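Side-chain contacts in D-alanyl transferase DltD (Enterococcus faecalis, PDB 6O93), which probably transfers D-alanine onto lipoteichoic acid at the cell surface, as a membrane-associated member of the DltD family in the SGNH hydrolase clan: residues D116-H121 against Q146-F151; P152-Q155 against V159-E162; K233-N238 against L350-W355. All coordinates share one frame; numbering follows the deposited sequence.

Interaction 1: D116-H121 against Q146-F151; sequences DSFGAH and QRLTKF
Just behind Leu148 and Phe151, which receive the ring of Phe118 across the contact, the carbonyl oxygen of Gln146 is gripped twice: Thr149 OG1 donates to Gln146 O at 2.7 Å, and Lys150 NZ adds a weak bond. The same ammonium group lies 3.0 Å from Gln146 OE1, in the plane of the amide and on a lone pair. The lysine thus bonds to both the backbone and the side-chain carbonyl of one residue. Phe151, at the N-cap position of the next helix after a type I turn from Leu148, directs its CB toward 116-121.

The contact itself is apolar. The two phenyl rings form a face-to-face stack, with centroids 4.3 Å apart and planes inclined by 22°. Phe118 CG stands over the middle of the Phe151 ring, and Phe118 CD2 comes down on Phe151 CG at 3.7 Å. Phe118 CB joins in with a CH-pi contact over the same ring, 4.2 Å from its centroid. Because CG of Phe118 is anti to the backbone N (chi1 177°), the ring reaches out from its helix, and its far corner meets a second partner: Phe118 CZ packs closely, at 3.3 Å, on Leu148 CD2. On the side of 116-121, His121 ND1 donates to Ser117 O, one helical turn back, at 2.8 Å.

The stack sets helix 115-121 against the turn that links helix 139-148 to helix 152-155, and Leu148 adds the end of helix 139-148. Leu81 of helix 80-90 touches both phenylalanines, while Leu164 of helix 158-168 backs Leu148; Arg147, salt-bridged to Asp275, ties the same end to helix 272-285.

Interaction 2: P152-Q155 against V159-E162; sequences PVVQ and VLME
Val154 and Gln155 pack against Leu160 and Met161 at a tight helix-to-helix junction, where the one-turn helix 152-155 gives way, after only two intervening residues, to the longer helix 158-168. The junction belongs to the helical periphery of the domain, well away from the centre of the chain, and it is held across by van der Waals packing without a hydrogen bond.

Two adjacent residues of the second helix share the work. Leu160 offers one methyl: its CD2 meets Val154 CG1 at 3.7 Å, the two side chains crossing at about a right angle. Tyr122 touches both of these buried residues. Met161 takes the other flank by folding back on itself. Its chain turns at both chi2 (-67°) and chi3 (-72°), which brings the thioether against the backbone of the short helix. Met161 CG approaches Val154 O at 3.5 Å, and Met161 SD settles 3.7 Å from Gln155 CA. Gln155 and Met161 also have the nearest CA atoms of the two segments, 6.2 Å apart.

The CB of Gln155 points away from Met161, and its NE2 is bonded to Thr149 O; CA and CG make the contact. At the outer margin of the junction, the terminal methyl CE of Met161 rests 4.1 Å from CG of Gln155.

Interaction 3: K233-N238 against L350-W355; sequences KAINNN and LGWRGW
Apolar packing carries the contact between Trp352 and the pair Ala234 and Ile235, and it involves the six-membered ring of the indole. Ala234 CB approaches Trp352 CZ2 at 3.8 Å, while Ile235 CG2 meets Trp352 CH2 at 3.7 Å and leans on to CZ3 as well. Both methyl groups come at the ring obliquely. Ile235 and Trp352 pass each other in opposite directions, and the branch methyl CG2 does the touching. With CG1 wedged between the backbone N and the carbonyl carbon (chi1 63°), CG2 is left beside the N.

Hydrogen bonds shape each side separately, and none crosses. Gly351 occupies the N-cap position of helix 352-367, and Trp355 N donates to Gly351 O at 2.7 Å, fixing the first turn from which Trp352 projects. In the opposing loop, Asn238 ND2 donates to Asn237 OD1 at 2.6 Å, almost in line with the side-chain C=O of Asn237; the same ND2 also reaches Ile242 O, and Asn236 OD1 pairs with Asn244. The loop is in this way knitted to the chain that follows it.

Next to Trp352, Arg353 forms salt bridges with Asp224 of helix 220-233 and with Glu340, tying the start of helix 352-367 to that helix.

The indole is also packed against Ala227, Ile230 and Ala231 of helix 220-233, and at Ala234 the backbone first departs from helical angles. Trp352 therefore fills the angle between the end of helix 220-233, the loop leading to helix 244-251, and the start of helix 352-367.

Interactions 1 and 2 form one continuous patch, with centres 10 Å apart. The chain passes from the turn 148-151 straight into helix 152-155, where Leu148 O packs on Val154 CB at 3.2 Å and Phe118 CE2 on Val153 CG1 at 3.8 Å. Interaction 3 stands apart, on the opposite side of the chain's centre: its centre is about 34 Å from that of interaction 1 and about 43 Å from that of interaction 2. Its Trp352 lies near, without touching, a possible Ser-His-Asp triad (Ser47, His349, Asp346). None of the three contacts includes the sodium ligands Ser46, Glu48 and Ser104.

Interaction 1: D116-H121 against Q146-F151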
loop_
_atom_site.group_PDB
_atom_site.type_symbol
_atom_site.label_atom_id
_atom_site.label_comp_id
_atom_site.label_asym_id
_atom_site.label_seq_id
_atom_site.Cartn_x
_atom_site.Cartn_y
_atom_site.Cartn_z
ATOM N N ASP A 116 9.329 -13.482 5.373
ATOM C CA ASP A 116 8.300 -14.218 4.647
ATOM C C ASP A 116 7.279 -13.288 4.007
ATOM O O ASP A 116 6.661 -13.653 3.002
ATOM C CB ASP A 116 7.594 -15.199 5.583
ATOM C CG ASP A 116 8.533 -16.244 6.150
ATOM O OD1 ASP A 116 9.612 -16.459 5.559
ATOM O OD2 ASP A 116 8.185 -16.856 7.184
ATOM N N SER A 117 7.075 -12.097 4.574
ATOM C CA SER A 117 6.144 -11.150 3.969
ATOM C C SER A 117 6.717 -10.580 2.680
ATOM O O SER A 117 6.025 -10.507 1.658
ATOM C CB SER A 117 5.810 -10.033 4.955
ATOM O OG SER A 117 4.996 -10.522 6.004
ATOM N N PHE A 118 7.986 -10.168 2.707
ATOM C CA PHE A 118 8.629 -9.728 1.476
ATOM C C PHE A 118 8.746 -10.878 0.484
ATOM O O PHE A 118 8.473 -10.708 -0.708
ATOM C CB PHE A 118 10.008 -9.144 1.774
ATOM C CG PHE A 118 10.754 -8.728 0.543
ATOM C CD1 PHE A 118 10.609 -7.451 0.033
ATOM C CD2 PHE A 118 11.582 -9.622 -0.118
ATOM C CE1 PHE A 118 11.283 -7.067 -1.115
ATOM C CE2 PHE A 118 12.258 -9.246 -1.259
ATOM C CZ PHE A 118 12.109 -7.966 -1.758
ATOM N N GLY A 119 9.147 -12.058 0.963
ATOM C CA GLY A 119 9.337 -13.186 0.066
ATOM C C GLY A 119 8.051 -13.629 -0.606
ATOM O O GLY A 119 8.058 -14.032 -1.773
ATOM N N ALA A 120 6.929 -13.562 0.118
ATOM C CA ALA A 120 5.657 -13.983 -0.454
ATOM C C ALA A 120 5.221 -13.092 -1.608
ATOM O O ALA A 120 4.453 -13.542 -2.462
ATOM C CB ALA A 120 4.569 -13.999 0.622
ATOM N N HIS A 121 5.700 -11.850 -1.659
ATOM C CA HIS A 121 5.295 -10.902 -2.692
ATOM C C HIS A 121 6.450 -10.485 -3.593
ATOM O O HIS A 121 6.289 -9.568 -4.409
ATOM C CB HIS A 121 4.660 -9.672 -2.040
ATOM C CG HIS A 121 3.513 -10.008 -1.143
ATOM N ND1 HIS A 121 3.645 -10.119 0.226
ATOM C CD2 HIS A 121 2.221 -10.299 -1.420
ATOM C CE1 HIS A 121 2.479 -10.444 0.753
ATOM N NE2 HIS A 121 1.598 -10.559 -0.224
ATOM N N GLN A 146 21.028 -2.872 -1.283
ATOM C CA GLN A 146 21.425 -3.231 0.075
ATOM C C GLN A 146 20.314 -3.992 0.790
ATOM O O GLN A 146 20.561 -5.026 1.422
ATOM C CB GLN A 146 21.808 -1.969 0.853
ATOM C CG GLN A 146 22.205 -2.212 2.310
ATOM C CD GLN A 146 21.023 -2.143 3.269
ATOM O OE1 GLN A 146 20.717 -3.112 3.964
ATOM N NE2 GLN A 146 20.364 -0.990 3.317
ATOM N N ARG A 147 19.078 -3.497 0.700
ATOM C CA ARG A 147 17.975 -4.139 1.409
ATOM C C ARG A 147 17.673 -5.517 0.835
ATOM O O ARG A 147 17.443 -6.470 1.587
ATOM C CB ARG A 147 16.727 -3.255 1.354
ATOM C CG ARG A 147 16.854 -1.943 2.111
ATOM C CD ARG A 147 16.779 -2.136 3.624
ATOM N NE ARG A 147 15.456 -2.592 4.049
ATOM C CZ ARG A 147 15.215 -3.669 4.795
ATOM N NH1 ARG A 147 16.204 -4.433 5.243
ATOM N NH2 ARG A 147 13.964 -3.978 5.108
ATOM N N LEU A 148 17.670 -5.644 -0.494
ATOM C CA LEU A 148 17.289 -6.909 -1.111
ATOM C C LEU A 148 18.229 -8.037 -0.703
ATOM O O LEU A 148 17.793 -9.181 -0.526
ATOM C CB LEU A 148 17.256 -6.765 -2.632
ATOM C CG LEU A 148 16.140 -5.901 -3.218
ATOM C CD1 LEU A 148 16.236 -5.892 -4.734
ATOM C CD2 LEU A 148 14.772 -6.380 -2.772
ATOM N N THR A 149 19.522 -7.741 -0.545
ATOM C CA THR A 149 20.472 -8.771 -0.139
ATOM C C THR A 149 20.211 -9.292 1.265
ATOM O O THR A 149 20.833 -10.282 1.663
ATOM C CB THR A 149 21.911 -8.251 -0.208
ATOM O OG1 THR A 149 22.078 -7.152 0.700
ATOM C CG2 THR A 149 22.260 -7.811 -1.621
ATOM N N LYS A 150 19.322 -8.658 2.026
ATOM C CA LYS A 150 19.027 -9.101 3.379
ATOM C C LYS A 150 17.951 -10.178 3.436
ATOM O O LYS A 150 17.747 -10.763 4.504
ATOM C CB LYS A 150 18.591 -7.910 4.242
ATOM C CG LYS A 150 19.633 -6.801 4.351
ATOM C CD LYS A 150 20.887 -7.274 5.074
ATOM C CE LYS A 150 21.859 -6.126 5.325
ATOM N NZ LYS A 150 22.419 -5.562 4.062
ATOM N N PHE A 151 17.266 -10.466 2.313
ATOM C CA PHE A 151 16.133 -11.379 2.356
ATOM C C PHE A 151 16.473 -12.730 1.735
ATOM O O PHE A 151 17.137 -12.786 0.694
ATOM C CB PHE A 151 14.928 -10.770 1.632
ATOM C CG PHE A 151 14.404 -9.537 2.299
ATOM C CD1 PHE A 151 13.499 -9.633 3.342
ATOM C CD2 PHE A 151 14.842 -8.285 1.912
ATOM C CE1 PHE A 151 13.027 -8.502 3.972
ATOM C CE2 PHE A 151 14.373 -7.152 2.539
ATOM C CZ PHE A 151 13.466 -7.260 3.571
#

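Interaction 2: P152-Q155 against V159-E162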
loop_
_atom_site.group_PDB
_atom_site.type_symbol
_atom_site.label_atom_id
_atom_site.label_comp_id
_atom_site.label_asym_id
_atom_site.label_seq_id
_atom_site.Cartn_x
_atom_site.Cartn_y
_atom_site.Cartn_z
ATOM N N PRO A 152 16.032 -13.836 2.349
ATOM C CA PRO A 152 16.399 -15.157 1.807
ATOM C C PRO A 152 15.936 -15.387 0.378
ATOM O O PRO A 152 16.633 -16.064 -0.385
ATOM C CB PRO A 152 15.725 -16.134 2.783
ATOM C CG PRO A 152 15.542 -15.361 4.040
ATOM C CD PRO A 152 15.299 -13.946 3.623
ATOM N N VAL A 153 14.774 -14.856 -0.012
ATOM C CA VAL A 153 14.277 -15.115 -1.361
ATOM C C VAL A 153 15.255 -14.591 -2.403
ATOM O O VAL A 153 15.330 -15.120 -3.519
ATOM C CB VAL A 153 12.875 -14.505 -1.548
ATOM C CG1 VAL A 153 12.959 -12.989 -1.649
ATOM C CG2 VAL A 153 12.206 -15.097 -2.784
ATOM N N VAL A 154 16.018 -13.557 -2.058
ATOM C CA VAL A 154 17.017 -12.990 -2.955
ATOM C C VAL A 154 18.368 -13.676 -2.790
ATOM O O VAL A 154 19.095 -13.866 -3.769
ATOM C CB VAL A 154 17.127 -11.472 -2.705
ATOM C CG1 VAL A 154 18.346 -10.893 -3.417
ATOM C CG2 VAL A 154 15.852 -10.769 -3.155
ATOM N N GLN A 155 18.715 -14.065 -1.560
ATOM C CA GLN A 155 20.039 -14.622 -1.298
ATOM C C GLN A 155 20.267 -15.930 -2.043
ATOM O O GLN A 155 21.416 -16.290 -2.319
ATOM C CB GLN A 155 20.233 -14.835 0.202
ATOM C CG GLN A 155 20.308 -13.540 1.000
ATOM C CD GLN A 155 20.226 -13.772 2.496
ATOM O OE1 GLN A 155 20.036 -14.901 2.948
ATOM N NE2 GLN A 155 20.367 -12.705 3.271
ATOM N N VAL A 159 23.373 -14.957 -9.137
ATOM C CA VAL A 159 23.656 -13.902 -10.106
ATOM C C VAL A 159 23.075 -12.580 -9.624
ATOM O O VAL A 159 23.718 -11.527 -9.721
ATOM C CB VAL A 159 23.115 -14.286 -11.496
ATOM C CG1 VAL A 159 23.278 -13.125 -12.472
ATOM C CG2 VAL A 159 23.830 -15.522 -12.017
ATOM N N LEU A 160 21.854 -12.616 -9.089
ATOM C CA LEU A 160 21.258 -11.414 -8.520
ATOM C C LEU A 160 22.114 -10.868 -7.384
ATOM O O LEU A 160 22.427 -9.673 -7.345
ATOM C CB LEU A 160 19.840 -11.721 -8.035
ATOM C CG LEU A 160 19.054 -10.558 -7.421
ATOM C CD1 LEU A 160 19.028 -9.369 -8.358
ATOM C CD2 LEU A 160 17.641 -11.000 -7.086
ATOM N N MET A 161 22.512 -11.738 -6.452
ATOM C CA MET A 161 23.336 -11.296 -5.331
ATOM C C MET A 161 24.635 -10.671 -5.818
ATOM O O MET A 161 25.084 -9.650 -5.282
ATOM C CB MET A 161 23.627 -12.473 -4.398
ATOM C CG MET A 161 22.438 -12.890 -3.545
ATOM S SD MET A 161 21.987 -11.641 -2.324
ATOM C CE MET A 161 23.350 -11.783 -1.169
ATOM N N GLU A 162 25.256 -11.271 -6.835
ATOM C CA GLU A 162 26.488 -10.711 -7.378
ATOM C C GLU A 162 26.235 -9.352 -8.017
ATOM O O GLU A 162 27.048 -8.431 -7.879
ATOM C CB GLU A 162 27.096 -11.687 -8.384
ATOM C CG GLU A 162 27.595 -12.971 -7.740
ATOM C CD GLU A 162 28.045 -14.014 -8.746
ATOM O OE1 GLU A 162 27.562 -13.996 -9.900
ATOM O OE2 GLU A 162 28.885 -14.858 -8.372
#

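Interaction 3: K233-N238 against L350-W355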
loop_
_atom_site.group_PDB
_atom_site.type_symbol
_atom_site.label_atom_id
_atom_site.label_comp_id
_atom_site.label_asym_id
_atom_site.label_seq_id
_atom_site.Cartn_x
_atom_site.Cartn_y
_atom_site.Cartn_z
ATOM N N LYS A 233 -25.030 -2.727 13.022
ATOM C CA LYS A 233 -25.531 -4.088 12.858
ATOM C C LYS A 233 -24.401 -5.108 12.914
ATOM O O LYS A 233 -24.576 -6.206 13.457
ATOM C CB LYS A 233 -26.277 -4.219 11.529
ATOM C CG LYS A 233 -27.639 -3.551 11.480
ATOM C CD LYS A 233 -28.219 -3.630 10.071
ATOM C CE LYS A 233 -29.680 -3.213 10.025
ATOM N NZ LYS A 233 -30.232 -3.296 8.644
ATOM N N ALA A 234 -23.236 -4.767 12.363
ATOM C CA ALA A 234 -22.186 -5.737 12.087
ATOM C C ALA A 234 -21.105 -5.790 13.163
ATOM O O ALA A 234 -20.045 -6.378 12.924
ATOM C CB ALA A 234 -21.543 -5.430 10.733
ATOM N N ILE A 235 -21.343 -5.205 14.336
ATOM C CA ILE A 235 -20.344 -5.204 15.400
ATOM C C ILE A 235 -21.023 -5.448 16.741
ATOM O O ILE A 235 -20.547 -4.983 17.783
ATOM C CB ILE A 235 -19.555 -3.880 15.419
ATOM C CG1 ILE A 235 -20.483 -2.701 15.732
ATOM C CG2 ILE A 235 -18.852 -3.662 14.087
ATOM C CD1 ILE A 235 -19.796 -1.348 15.695
ATOM N N ASN A 236 -22.127 -6.195 16.729
ATOM C CA ASN A 236 -22.974 -6.324 17.907
ATOM C C ASN A 236 -22.617 -7.507 18.802
ATOM O O ASN A 236 -23.191 -7.626 19.890
ATOM C CB ASN A 236 -24.445 -6.437 17.487
ATOM C CG ASN A 236 -24.706 -7.617 16.569
ATOM O OD1 ASN A 236 -23.886 -8.529 16.459
ATOM N ND2 ASN A 236 -25.856 -7.608 15.908
ATOM N N ASN A 237 -21.698 -8.381 18.390
ATOM C CA ASN A 237 -21.340 -9.539 19.202
ATOM C C ASN A 237 -20.158 -9.273 20.127
ATOM O O ASN A 237 -19.642 -10.213 20.738
ATOM C CB ASN A 237 -21.043 -10.754 18.310
ATOM C CG ASN A 237 -19.723 -10.641 17.564
ATOM O OD1 ASN A 237 -18.959 -9.692 17.744
ATOM N ND2 ASN A 237 -19.445 -11.630 16.721
ATOM N N ASN A 238 -19.724 -8.021 20.248
ATOM C CA ASN A 238 -18.614 -7.673 21.123
ATOM C C ASN A 238 -18.712 -6.192 21.461
ATOM O O ASN A 238 -19.494 -5.448 20.863
ATOM C CB ASN A 238 -17.266 -7.999 20.471
ATOM C CG ASN A 238 -17.013 -7.182 19.221
ATOM O OD1 ASN A 238 -16.562 -6.040 19.293
ATOM N ND2 ASN A 238 -17.305 -7.765 18.064
ATOM N N LEU A 350 -9.201 0.021 8.212
ATOM C CA LEU A 350 -10.226 1.018 7.945
ATOM C C LEU A 350 -11.559 0.344 7.656
ATOM O O LEU A 350 -11.617 -0.737 7.061
ATOM C CB LEU A 350 -9.825 1.897 6.757
ATOM C CG LEU A 350 -8.731 2.935 7.005
ATOM C CD1 LEU A 350 -8.212 3.481 5.682
ATOM C CD2 LEU A 350 -9.253 4.064 7.878
ATOM N N GLY A 351 -12.640 1.002 8.073
ATOM C CA GLY A 351 -13.979 0.474 7.946
ATOM C C GLY A 351 -14.949 1.518 7.419
ATOM O O GLY A 351 -14.572 2.470 6.733
ATOM N N TRP A 352 -16.219 1.321 7.772
ATOM C CA TRP A 352 -17.335 2.065 7.198
ATOM C C TRP A 352 -17.082 3.567 7.148
ATOM O O TRP A 352 -16.941 4.137 6.062
ATOM C CB TRP A 352 -18.612 1.772 7.990
ATOM C CG TRP A 352 -18.957 0.314 8.033
ATOM C CD1 TRP A 352 -19.742 -0.368 7.151
ATOM C CD2 TRP A 352 -18.522 -0.642 9.006
ATOM N NE1 TRP A 352 -19.824 -1.690 7.514
ATOM C CE2 TRP A 352 -19.083 -1.884 8.650
ATOM C CE3 TRP A 352 -17.712 -0.569 10.144
ATOM C CZ2 TRP A 352 -18.862 -3.043 9.391
ATOM C CZ3 TRP A 352 -17.494 -1.720 10.876
ATOM C CH2 TRP A 352 -18.066 -2.940 10.498
ATOM N N ARG A 353 -17.028 4.226 8.305
ATOM C CA ARG A 353 -16.842 5.671 8.322
ATOM C C ARG A 353 -15.409 6.085 8.020
ATOM O O ARG A 353 -15.186 7.217 7.576
ATOM C CB ARG A 353 -17.268 6.241 9.676
ATOM C CG ARG A 353 -18.759 6.118 9.955
ATOM C CD ARG A 353 -19.122 6.821 11.248
ATOM N NE ARG A 353 -18.879 8.257 11.160
ATOM C CZ ARG A 353 -18.680 9.054 12.205
ATOM N NH1 ARG A 353 -18.688 8.559 13.437
ATOM N NH2 ARG A 353 -18.469 10.349 12.015
ATOM N N GLY A 354 -14.437 5.201 8.248
ATOM C CA GLY A 354 -13.063 5.526 7.898
ATOM C C GLY A 354 -12.863 5.638 6.398
ATOM O O GLY A 354 -12.268 6.602 5.906
ATOM N N TRP A 355 -13.358 4.652 5.648
ATOM C CA TRP A 355 -13.235 4.705 4.195
ATOM C C TRP A 355 -14.034 5.866 3.615
ATOM O O TRP A 355 -13.594 6.507 2.654
ATOM C CB TRP A 355 -13.684 3.382 3.580
ATOM C CG TRP A 355 -12.620 2.333 3.605
ATOM C CD1 TRP A 355 -12.666 1.133 4.250
ATOM C CD2 TRP A 355 -11.342 2.396 2.960
ATOM N NE1 TRP A 355 -11.496 0.440 4.042
ATOM C CE2 TRP A 355 -10.668 1.194 3.253
ATOM C CE3 TRP A 355 -10.703 3.350 2.161
ATOM C CZ2 TRP A 355 -9.389 0.921 2.777
ATOM C CZ3 TRP A 355 -9.433 3.076 1.686
ATOM C CH2 TRP A 355 -8.790 1.871 1.996
#